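Local atomic coordinates of NLP/P60 family protein (Bacillus cereus ATCC 10987, PDB entry 3H41), a protein that probably cleaves gamma-D-glutamyl-L-lysine bonds in murein peptides as a cysteine peptidase, releasing L-Ala-gamma-D-Glu during cell wall degradation. Residues D49-L54 / P203-G208; Q68-V73 / V80-H85; G277-S282 / E290-N295. All blocks are in the same frame, centred on the assembly; numbering follows the deposited sequence.

Contact 1: residues D49-L54 / P203-G208. With DGL (D-glutamic acid), chain C; ALA (alanine), chain B.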
loop_
_atom_site.group_PDB
_atom_site.type_symbol
_atom_site.label_atom_id
_atom_site.label_comp_id
_atom_site.label_asym_id
_atom_site.label_seq_id
_atom_site.Cartn_x
_atom_site.Cartn_y
_atom_site.Cartn_z
ATOM N N ASP A 49 17.984 13.731 0.750
ATOM C CA ASP A 49 18.577 13.473 -0.564
ATOM C C ASP A 49 18.491 11.981 -0.891
ATOM O O ASP A 49 18.244 11.605 -2.038
ATOM C CB ASP A 49 20.059 13.893 -0.619
ATOM C CG ASP A 49 20.261 15.400 -0.734
ATOM O OD1 ASP A 49 19.396 16.103 -1.297
ATOM O OD2 ASP A 49 21.311 15.880 -0.243
ATOM N N GLU A 50 18.719 11.139 0.118
ATOM C CA GLU A 50 18.701 9.667 -0.119
ATOM C C GLU A 50 17.280 9.163 -0.467
ATOM O O GLU A 50 17.122 8.267 -1.315
ATOM C CB GLU A 50 19.298 8.913 1.036
ATOM C CG GLU A 50 20.814 9.005 1.043
ATOM C CD GLU A 50 21.411 8.619 2.349
ATOM O OE1 GLU A 50 20.895 9.089 3.397
ATOM O OE2 GLU A 50 22.408 7.853 2.336
ATOM N N LYS A 51 16.265 9.784 0.135
ATOM C CA LYS A 51 14.885 9.470 -0.199
ATOM C C LYS A 51 14.544 9.945 -1.608
ATOM O O LYS A 51 13.887 9.220 -2.395
ATOM C CB LYS A 51 13.939 10.104 0.825
ATOM C CG LYS A 51 13.955 9.430 2.177
ATOM C CD LYS A 51 12.966 10.079 3.141
ATOM C CE LYS A 51 12.953 9.315 4.493
ATOM N NZ LYS A 51 12.216 10.140 5.526
ATOM N N LEU A 52 14.985 11.154 -1.944
ATOM C CA LEU A 52 14.663 11.743 -3.272
ATOM C C LEU A 52 15.278 10.983 -4.426
ATOM O O LEU A 52 14.689 10.912 -5.501
ATOM C CB LEU A 52 15.063 13.221 -3.348
ATOM C CG LEU A 52 14.227 14.164 -2.465
ATOM C CD1 LEU A 52 14.853 15.565 -2.394
ATOM C CD2 LEU A 52 12.759 14.235 -2.970
ATOM N N TRP A 53 16.447 10.393 -4.200
ATOM C CA TRP A 53 17.081 9.510 -5.203
ATOM C C TRP A 53 16.191 8.386 -5.720
ATOM O O TRP A 53 16.222 8.043 -6.899
ATOM C CB TRP A 53 18.315 8.890 -4.604
ATOM C CG TRP A 53 19.063 7.905 -5.474
ATOM C CD1 TRP A 53 20.011 8.222 -6.410
ATOM C CD2 TRP A 53 19.028 6.457 -5.417
ATOM N NE1 TRP A 53 20.551 7.089 -6.950
ATOM C CE2 TRP A 53 19.969 5.984 -6.371
ATOM C CE3 TRP A 53 18.303 5.525 -4.664
ATOM C CZ2 TRP A 53 20.202 4.594 -6.602
ATOM C CZ3 TRP A 53 18.535 4.137 -4.873
ATOM C CH2 TRP A 53 19.474 3.695 -5.845
ATOM N N LEU A 54 15.393 7.816 -4.819
ATOM C CA LEU A 54 14.405 6.792 -5.220
ATOM C C LEU A 54 13.497 7.244 -6.351
ATOM O O LEU A 54 13.269 6.477 -7.293
ATOM C CB LEU A 54 13.593 6.337 -4.004
ATOM C CG LEU A 54 14.452 5.675 -2.920
ATOM C CD1 LEU A 54 13.631 5.529 -1.609
ATOM C CD2 LEU A 54 14.966 4.330 -3.435
ATOM N N PRO A 203 5.909 9.697 7.677
ATOM C CA PRO A 203 6.743 10.211 6.582
ATOM C C PRO A 203 6.553 9.520 5.262
ATOM O O PRO A 203 6.400 8.289 5.189
ATOM C CB PRO A 203 8.174 10.013 7.116
ATOM C CG PRO A 203 7.988 10.031 8.569
ATOM C CD PRO A 203 6.774 9.220 8.772
ATOM N N TYR A 204 6.548 10.340 4.219
ATOM C CA TYR A 204 6.452 9.911 2.834
ATOM C C TYR A 204 7.621 9.063 2.392
ATOM O O TYR A 204 8.734 9.277 2.830
ATOM C CB TYR A 204 6.385 11.173 1.978
ATOM C CG TYR A 204 6.279 11.020 0.470
ATOM C CD1 TYR A 204 7.402 10.741 -0.315
ATOM C CD2 TYR A 204 5.067 11.255 -0.176
ATOM C CE1 TYR A 204 7.288 10.629 -1.709
ATOM C CE2 TYR A 204 4.964 11.190 -1.553
ATOM C CZ TYR A 204 6.066 10.869 -2.308
ATOM O OH TYR A 204 5.905 10.844 -3.671
ATOM N N ILE A 205 7.366 8.087 1.530
ATOM C CA ILE A 205 8.448 7.444 0.783
ATOM C C ILE A 205 7.910 7.160 -0.639
ATOM O O ILE A 205 6.784 6.754 -0.810
ATOM C CB ILE A 205 8.994 6.186 1.520
ATOM C CG1 ILE A 205 10.384 5.733 0.986
ATOM C CG2 ILE A 205 7.999 5.048 1.475
ATOM C CD1 ILE A 205 11.513 6.711 1.308
ATOM N N TRP A 206 8.737 7.384 -1.645
ATOM C CA TRP A 206 8.392 7.037 -3.026
ATOM C C TRP A 206 8.037 5.558 -3.137
ATOM O O TRP A 206 8.689 4.708 -2.558
ATOM C CB TRP A 206 9.547 7.399 -3.950
ATOM C CG TRP A 206 9.312 7.269 -5.422
ATOM C CD1 TRP A 206 9.935 6.390 -6.261
ATOM C CD2 TRP A 206 8.469 8.077 -6.247
ATOM N NE1 TRP A 206 9.532 6.584 -7.537
ATOM C CE2 TRP A 206 8.647 7.633 -7.576
ATOM C CE3 TRP A 206 7.596 9.139 -5.998
ATOM C CZ2 TRP A 206 7.948 8.174 -8.642
ATOM C CZ3 TRP A 206 6.932 9.712 -7.064
ATOM C CH2 TRP A 206 7.125 9.241 -8.378
ATOM N N ALA A 207 6.977 5.292 -3.898
ATOM C CA ALA A 207 6.445 3.965 -4.084
ATOM C C ALA A 207 5.842 3.343 -2.813
ATOM O O ALA A 207 5.484 2.195 -2.815
ATOM C CB ALA A 207 7.551 2.985 -4.740
ATOM N N GLY A 208 5.694 4.109 -1.739
ATOM C CA GLY A 208 5.297 3.540 -0.442
ATOM C C GLY A 208 3.845 3.098 -0.542
ATOM O O GLY A 208 3.023 3.828 -1.025
HETATM N N DGL C . 4.047 7.102 -7.849
HETATM C CA DGL C . 3.695 8.437 -8.338
HETATM C C DGL C . 2.421 8.415 -9.129
HETATM O O DGL C . 2.202 9.242 -10.025
HETATM C CB DGL C . 3.569 9.411 -7.155
HETATM C CG DGL C . 3.363 10.881 -7.568
HETATM C CD DGL C . 4.281 11.394 -8.677
HETATM O OE1 DGL C . 5.196 12.166 -8.338
HETATM O OE2 DGL C . 4.088 11.088 -9.886
HETATM O OXT DGL C . 1.537 7.595 -8.850
HETATM N N ALA B . 4.480 3.650 -9.069
HETATM C CA ALA B . 4.822 4.803 -8.123
HETATM C C ALA B . 4.356 6.130 -8.709
HETATM O O ALA B . 4.284 6.281 -9.937
HETATM C CB ALA B . 6.325 4.871 -7.869
HETATM O O HOH W 1 11.127 9.185 -1.502
HETATM O O HOH W 2 9.906 11.382 4.275
HETATM O O HOH W 3 10.056 7.696 4.816
#
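Ile205 pushes its CD1 methyl between two side chains one turn apart on helix 48-56, meeting Leu54 CD1 at 3.8 Å and Lys51 CG at an equal distance. The CG1 branch of Ile205, anti to the backbone N (chi1 -163°), extends toward the helix and ends in CD1 there, although the CB itself does not face it. The extended lysine chain crosses the isoleucine at about a right angle. Beside this apolar patch, CB of Leu54 sits 4.2 Å from CB of Trp206, and Leu54 O approaches Trp206 CD1 obliquely.

No direct hydrogen bond joins the segments; water does the polar work. One water donates to Lys51 O and accepts from Trp206 N, 3.0 Å away. A second accepts from Lys51 NZ and donates to Tyr204 O; a third also donates to Tyr204 O, but its bond from Lys51 NZ is weak.

Further out, one face of the Trp206 indole receives CB of the ALA ligand, 3.5 Å above the ring plane, and N of the D-glutamate, both offset toward the rim. The D-glutamate's CD lies at the ring edge, its OE1 3.3 Å from Trp206 CZ3. A type II turn from Ile205 to Gly208, closed by Gly208 N to Ile205 O, brings Ala207 CB to the ligand's alanine as well. This loop belongs to the L-Ala-gamma-D-Glu pocket of an NlpC/P60 peptidase.

Contact 2: residues Q68-V73 / V80-H85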
loop_
_atom_site.group_PDB
_atom_site.type_symbol
_atom_site.label_atom_id
_atom_site.label_comp_id
_atom_site.label_asym_id
_atom_site.label_seq_id
_atom_site.Cartn_x
_atom_site.Cartn_y
_atom_site.Cartn_z
ATOM N N GLN A 68 0.302 -11.009 -0.168
ATOM C CA GLN A 68 -0.186 -10.613 -1.479
ATOM C C GLN A 68 0.369 -11.587 -2.525
ATOM O O GLN A 68 1.518 -12.064 -2.395
ATOM C CB GLN A 68 0.217 -9.161 -1.788
ATOM C CG GLN A 68 -0.558 -8.496 -2.911
ATOM C CD GLN A 68 -0.600 -6.949 -2.814
ATOM O OE1 GLN A 68 0.063 -6.310 -1.951
ATOM N NE2 GLN A 68 -1.406 -6.348 -3.691
ATOM N N GLU A 69 -0.477 -11.929 -3.504
ATOM C CA GLU A 69 -0.100 -12.891 -4.538
ATOM C C GLU A 69 0.589 -12.167 -5.693
ATOM O O GLU A 69 0.206 -11.058 -6.054
ATOM C CB GLU A 69 -1.322 -13.605 -5.080
ATOM C CG GLU A 69 -0.980 -14.796 -5.978
ATOM C CD GLU A 69 -2.225 -15.600 -6.389
ATOM O OE1 GLU A 69 -3.108 -15.831 -5.530
ATOM O OE2 GLU A 69 -2.317 -16.006 -7.563
ATOM N N VAL A 70 1.586 -12.821 -6.269
ATOM C CA VAL A 70 2.274 -12.305 -7.415
ATOM C C VAL A 70 2.414 -13.425 -8.468
ATOM O O VAL A 70 2.384 -14.613 -8.122
ATOM C CB VAL A 70 3.706 -11.750 -7.065
ATOM C CG1 VAL A 70 3.639 -10.711 -5.892
ATOM C CG2 VAL A 70 4.708 -12.870 -6.778
ATOM N N THR A 71 2.587 -13.013 -9.724
ATOM C CA THR A 71 3.015 -13.916 -10.790
ATOM C C THR A 71 4.502 -13.672 -11.074
ATOM O O THR A 71 4.879 -12.545 -11.393
ATOM C CB THR A 71 2.197 -13.695 -12.085
ATOM O OG1 THR A 71 0.792 -13.839 -11.803
ATOM C CG2 THR A 71 2.693 -14.683 -13.267
ATOM N N VAL A 72 5.330 -14.706 -10.944
ATOM C CA VAL A 72 6.760 -14.592 -11.232
ATOM C C VAL A 72 6.945 -14.752 -12.740
ATOM O O VAL A 72 6.532 -15.781 -13.318
ATOM C CB VAL A 72 7.629 -15.589 -10.425
ATOM C CG1 VAL A 72 9.113 -15.342 -10.665
ATOM C CG2 VAL A 72 7.308 -15.528 -8.930
ATOM N N VAL A 73 7.519 -13.726 -13.378
ATOM C CA VAL A 73 7.686 -13.707 -14.841
ATOM C C VAL A 73 9.130 -13.746 -15.382
ATOM O O VAL A 73 9.335 -14.030 -16.564
ATOM C CB VAL A 73 6.939 -12.496 -15.471
ATOM C CG1 VAL A 73 5.401 -12.585 -15.197
ATOM C CG2 VAL A 73 7.519 -11.174 -14.994
ATOM N N VAL A 80 13.867 -11.576 -8.914
ATOM C CA VAL A 80 12.769 -11.951 -9.800
ATOM C C VAL A 80 11.982 -10.734 -10.214
ATOM O O VAL A 80 11.888 -9.760 -9.462
ATOM C CB VAL A 80 11.802 -12.988 -9.170
ATOM C CG1 VAL A 80 12.442 -14.383 -9.234
ATOM C CG2 VAL A 80 11.396 -12.629 -7.700
ATOM N N LYS A 81 11.382 -10.813 -11.401
ATOM C CA LYS A 81 10.435 -9.845 -11.855
ATOM C C LYS A 81 9.082 -10.485 -11.617
ATOM O O LYS A 81 8.919 -11.685 -11.891
ATOM C CB LYS A 81 10.652 -9.494 -13.325
ATOM C CG LYS A 81 9.821 -8.288 -13.755
ATOM C CD LYS A 81 9.972 -7.964 -15.225
ATOM C CE LYS A 81 9.058 -6.800 -15.561
ATOM N NZ LYS A 81 9.102 -6.490 -17.004
ATOM N N VAL A 82 8.163 -9.702 -11.033
ATOM C CA VAL A 82 6.838 -10.177 -10.603
ATOM C C VAL A 82 5.769 -9.205 -11.049
ATOM O O VAL A 82 6.059 -8.044 -11.353
ATOM C CB VAL A 82 6.768 -10.448 -9.060
ATOM C CG1 VAL A 82 7.907 -11.332 -8.611
ATOM C CG2 VAL A 82 6.798 -9.154 -8.223
ATOM N N LEU A 83 4.553 -9.710 -11.189
ATOM C CA LEU A 83 3.375 -8.882 -11.368
ATOM C C LEU A 83 2.515 -8.994 -10.101
ATOM O O LEU A 83 2.053 -10.090 -9.740
ATOM C CB LEU A 83 2.557 -9.322 -12.601
ATOM C CG LEU A 83 3.375 -9.474 -13.884
ATOM C CD1 LEU A 83 2.468 -9.980 -15.042
ATOM C CD2 LEU A 83 4.073 -8.151 -14.238
ATOM N N VAL A 84 2.291 -7.859 -9.441
ATOM C CA VAL A 84 1.551 -7.824 -8.195
ATOM C C VAL A 84 0.064 -7.786 -8.459
ATOM O O VAL A 84 -0.480 -6.833 -9.033
ATOM C CB VAL A 84 1.954 -6.608 -7.303
ATOM C CG1 VAL A 84 1.137 -6.628 -5.961
ATOM C CG2 VAL A 84 3.511 -6.572 -7.039
ATOM N N HIS A 85 -0.618 -8.833 -8.037
ATOM C CA HIS A 85 -2.049 -8.913 -8.273
ATOM C C HIS A 85 -2.705 -7.892 -7.339
ATOM O O HIS A 85 -2.271 -7.700 -6.185
ATOM C CB HIS A 85 -2.587 -10.305 -7.908
ATOM C CG HIS A 85 -2.027 -11.433 -8.732
ATOM N ND1 HIS A 85 -2.594 -12.696 -8.740
ATOM C CD2 HIS A 85 -0.974 -11.494 -9.577
ATOM C CE1 HIS A 85 -1.909 -13.479 -9.557
ATOM N NE2 HIS A 85 -0.907 -12.781 -10.061
#
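His85 and Thr71 make the shortest polar link in this antiparallel beta hairpin of the SH3-like domain: His85 NE2 donates to Thr71 OG1 over 2.7 Å, and the hydroxyl oxygen lies in the imidazole plane. OG1 sits beside the backbone N of Thr71, anti to the carbonyl carbon (chi1 -56°), a rotation that presents it to the ring edge. The same oxygen is also hydrogen-bonded to Glu94 OE2, so the threonine connects the histidine to a carboxylate.

The backbone of Glu69 passes over one face of the imidazole. Its side chain crosses the histidine obliquely, the carboxylate turned 46° from the ring and Glu69 OE2 coming 3.2 Å from His85 CE1; that oxygen is salt-bridged to Lys8. Next to it, His85 N bonds to Glu69 O, while the amide of Gln68 reaches across to give its NE2 hydrogen to His85 O at 3.0 Å. Thus both the backbone N and O of His85 are held by the partner segment.

Thr71 and Leu83 form a hydrogen-bonded pair, with reciprocal N-to-O bonds. Farther along, Val73 N donates to Lys81 O. The strand axes approach to 4.5 Å, with their directions 139° apart.

Val70, Val72, Val82 and Val84 line one face, in two non-hydrogen-bonded pairs. Leu105 touches Val70, Val72 and Val80 on this side, and Met100 touches Val80 and Val82. Contacts between neighbouring rungs run diagonally: Val70 CB meets Val82 CB at 3.9 Å, and Val72 CG1 lies 3.7 Å from Val80 CG1. On the face of Thr71 and Leu83, Val73 CG1 packs 3.9 Å from Leu83 CD1.

Contact 3: residues G277-S282 / E290-N295; sequences GNMIHS and EIIPLN
Strands 278-281 and 290-293 form the antiparallel hairpin at one border of the NlpC/P60 sheet, and His281, inferred to be an active-site residue, pairs here with Glu290. His281 NE2 donates to Glu290 OE2 at 2.8 Å with an N-H...O angle of 154°. The hydrogen arrives on the anti side of the carboxylate. In both residues CG lies between the backbone N and the carbonyl carbon, and the two side chains run side by side in the same direction, ring and carboxylate planes 33° apart.

Beneath them the backbones are joined by reciprocal bonds, His281 N to Glu290 O and Glu290 N to His281 O. The Met279-Ile292 pair repeats the pattern. Leu294 N then closes onto Gly277 O at 2.8 Å, an almost straight bond of 174°, and a water links the same carbonyl to Asn295 N.

Beside the imidazole, Ile292 CD1 approaches His281 CE1 obliquely at 3.6 Å. Ile292 CD1 also meets CE of Met279, a selenomethionine, 3.7 Å away. Met279 SE lies 3.8 Å from Leu294 CD1. On the reverse side of the sheet Ile280 CG1 packs 3.9 Å from Ile291 CG1.

The other imidazole nitrogen, ND1, is hydrogen-bonded to NE2 of His269, the presumed proton acceptor. Glu290 OE2 is also salt-bridged to Arg287. The imidazole is therefore gripped at both nitrogens, which fixes its rotation; this is consistent with His281 in turn orienting His269, backed by Glu290 and Arg287.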
loop_
_atom_site.group_PDB
_atom_site.type_symbol
_atom_site.label_atom_id
_atom_site.label_comp_id
_atom_site.label_asym_id
_atom_site.label_seq_id
_atom_site.Cartn_x
_atom_site.Cartn_y
_atom_site.Cartn_z
ATOM N N GLY A 277 -13.152 22.596 2.299
ATOM C CA GLY A 277 -12.023 23.192 1.588
ATOM C C GLY A 277 -10.674 22.531 1.839
ATOM O O GLY A 277 -9.651 23.022 1.347
ATOM N N ASN A 278 -10.660 21.434 2.606
ATOM C CA ASN A 278 -9.394 20.758 2.972
ATOM C C ASN A 278 -9.226 19.399 2.289
ATOM O O ASN A 278 -10.191 18.827 1.772
ATOM C CB ASN A 278 -9.289 20.582 4.473
ATOM C CG ASN A 278 -9.189 21.895 5.195
ATOM O OD1 ASN A 278 -8.510 22.817 4.729
ATOM N ND2 ASN A 278 -9.918 22.020 6.312
HETATM N N MSE A 279 -7.991 18.914 2.265
HETATM C CA MSE A 279 -7.677 17.620 1.657
HETATM C C MSE A 279 -6.627 16.922 2.500
HETATM O O MSE A 279 -5.904 17.553 3.251
HETATM C CB MSE A 279 -7.203 17.750 0.217
HETATM C CG MSE A 279 -5.943 18.531 0.070
HETATM SE SE MSE A 279 -5.638 19.001 -1.779
HETATM C CE MSE A 279 -3.868 19.409 -1.439
ATOM N N ILE A 280 -6.579 15.603 2.385
ATOM C CA ILE A 280 -5.605 14.817 3.077
ATOM C C ILE A 280 -4.767 14.101 2.018
ATOM O O ILE A 280 -5.305 13.715 0.993
ATOM C CB ILE A 280 -6.273 13.826 4.085
ATOM C CG1 ILE A 280 -5.229 13.202 4.996
ATOM C CG2 ILE A 280 -7.147 12.782 3.359
ATOM C CD1 ILE A 280 -5.838 12.477 6.284
ATOM N N HIS A 281 -3.446 14.005 2.261
ATOM C CA HIS A 281 -2.528 13.365 1.334
ATOM C C HIS A 281 -1.221 12.969 1.978
ATOM O O HIS A 281 -0.880 13.398 3.094
ATOM C CB HIS A 281 -2.279 14.284 0.086
ATOM C CG HIS A 281 -1.621 15.601 0.377
ATOM N ND1 HIS A 281 -1.315 16.513 -0.626
ATOM C CD2 HIS A 281 -1.201 16.170 1.538
ATOM C CE1 HIS A 281 -0.731 17.569 -0.087
ATOM N NE2 HIS A 281 -0.671 17.400 1.220
ATOM N N SER A 282 -0.492 12.093 1.295
ATOM C CA SER A 282 0.931 11.864 1.567
ATOM C C SER A 282 1.765 12.597 0.505
ATOM O O SER A 282 1.871 12.128 -0.624
ATOM C CB SER A 282 1.243 10.374 1.563
ATOM O OG SER A 282 2.556 10.219 2.024
ATOM N N GLU A 290 -0.618 14.504 5.907
ATOM C CA GLU A 290 -1.032 15.799 6.414
ATOM C C GLU A 290 -2.346 16.250 5.806
ATOM O O GLU A 290 -2.757 15.789 4.730
ATOM C CB GLU A 290 0.017 16.846 6.043
ATOM C CG GLU A 290 0.038 17.162 4.531
ATOM C CD GLU A 290 1.121 18.189 4.115
ATOM O OE1 GLU A 290 2.067 18.430 4.901
ATOM O OE2 GLU A 290 1.010 18.743 2.988
ATOM N N ILE A 291 -2.960 17.230 6.470
ATOM C CA ILE A 291 -4.169 17.865 5.986
ATOM C C ILE A 291 -3.850 19.328 5.647
ATOM O O ILE A 291 -3.329 20.061 6.489
ATOM C CB ILE A 291 -5.291 17.790 7.058
ATOM C CG1 ILE A 291 -5.871 16.367 7.152
ATOM C CG2 ILE A 291 -6.375 18.805 6.797
ATOM C CD1 ILE A 291 -6.726 16.104 8.378
ATOM N N ILE A 292 -4.177 19.758 4.443
ATOM C CA ILE A 292 -3.957 21.148 4.000
ATOM C C ILE A 292 -5.135 21.672 3.168
ATOM O O ILE A 292 -5.974 20.895 2.677
ATOM C CB ILE A 292 -2.629 21.338 3.178
ATOM C CG1 ILE A 292 -2.628 20.525 1.887
ATOM C CG2 ILE A 292 -1.392 21.035 4.016
ATOM C CD1 ILE A 292 -1.460 20.893 0.965
ATOM N N PRO A 293 -5.206 22.992 2.990
ATOM C CA PRO A 293 -6.301 23.481 2.172
ATOM C C PRO A 293 -6.092 23.103 0.736
ATOM O O PRO A 293 -4.924 23.045 0.287
ATOM C CB PRO A 293 -6.197 25.020 2.297
ATOM C CG PRO A 293 -5.410 25.269 3.556
ATOM C CD PRO A 293 -4.522 24.057 3.755
ATOM N N LEU A 294 -7.190 22.923 -0.005
ATOM C CA LEU A 294 -7.111 22.746 -1.449
ATOM C C LEU A 294 -6.523 24.001 -2.100
ATOM O O LEU A 294 -5.732 23.923 -3.038
ATOM C CB LEU A 294 -8.493 22.428 -2.022
ATOM C CG LEU A 294 -8.633 22.270 -3.539
ATOM C CD1 LEU A 294 -7.616 21.262 -4.174
ATOM C CD2 LEU A 294 -10.053 21.870 -3.807
ATOM N N ASN A 295 -6.883 25.153 -1.559
ATOM C CA ASN A 295 -6.357 26.423 -1.977
ATOM C C ASN A 295 -4.981 26.688 -1.391
ATOM O O ASN A 295 -4.804 27.641 -0.654
ATOM C CB ASN A 295 -7.308 27.525 -1.522
ATOM C CG ASN A 295 -7.020 28.846 -2.193
ATOM O OD1 ASN A 295 -6.497 28.885 -3.313
ATOM N ND2 ASN A 295 -7.331 29.944 -1.501
HETATM O O HOH W 4 -9.292 25.529 0.366
#

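How the contacts relate
Contacts 1 and 3 both contribute to the active-site region and touch each other: Tyr204 CD2 lies 3.3 Å from Ser282 O, although their centres are about 20 Å apart. Contact 1 supplies Trp206 and Ala207 to the dipeptide pocket; contact 3 supplies His281, whose side chain is about 10 Å from the bound D-glutamate. Contact 2 lies within the chain span closed by contact 1, about 10 Å from it between nearest atoms. Its link to the site is indirect: the Val84 side chain is about 4 Å from that of substrate-binding Tyr96. Contacts 2 and 3 sit on opposite sides of the chain's centre, nearest atoms about 17 Å apart.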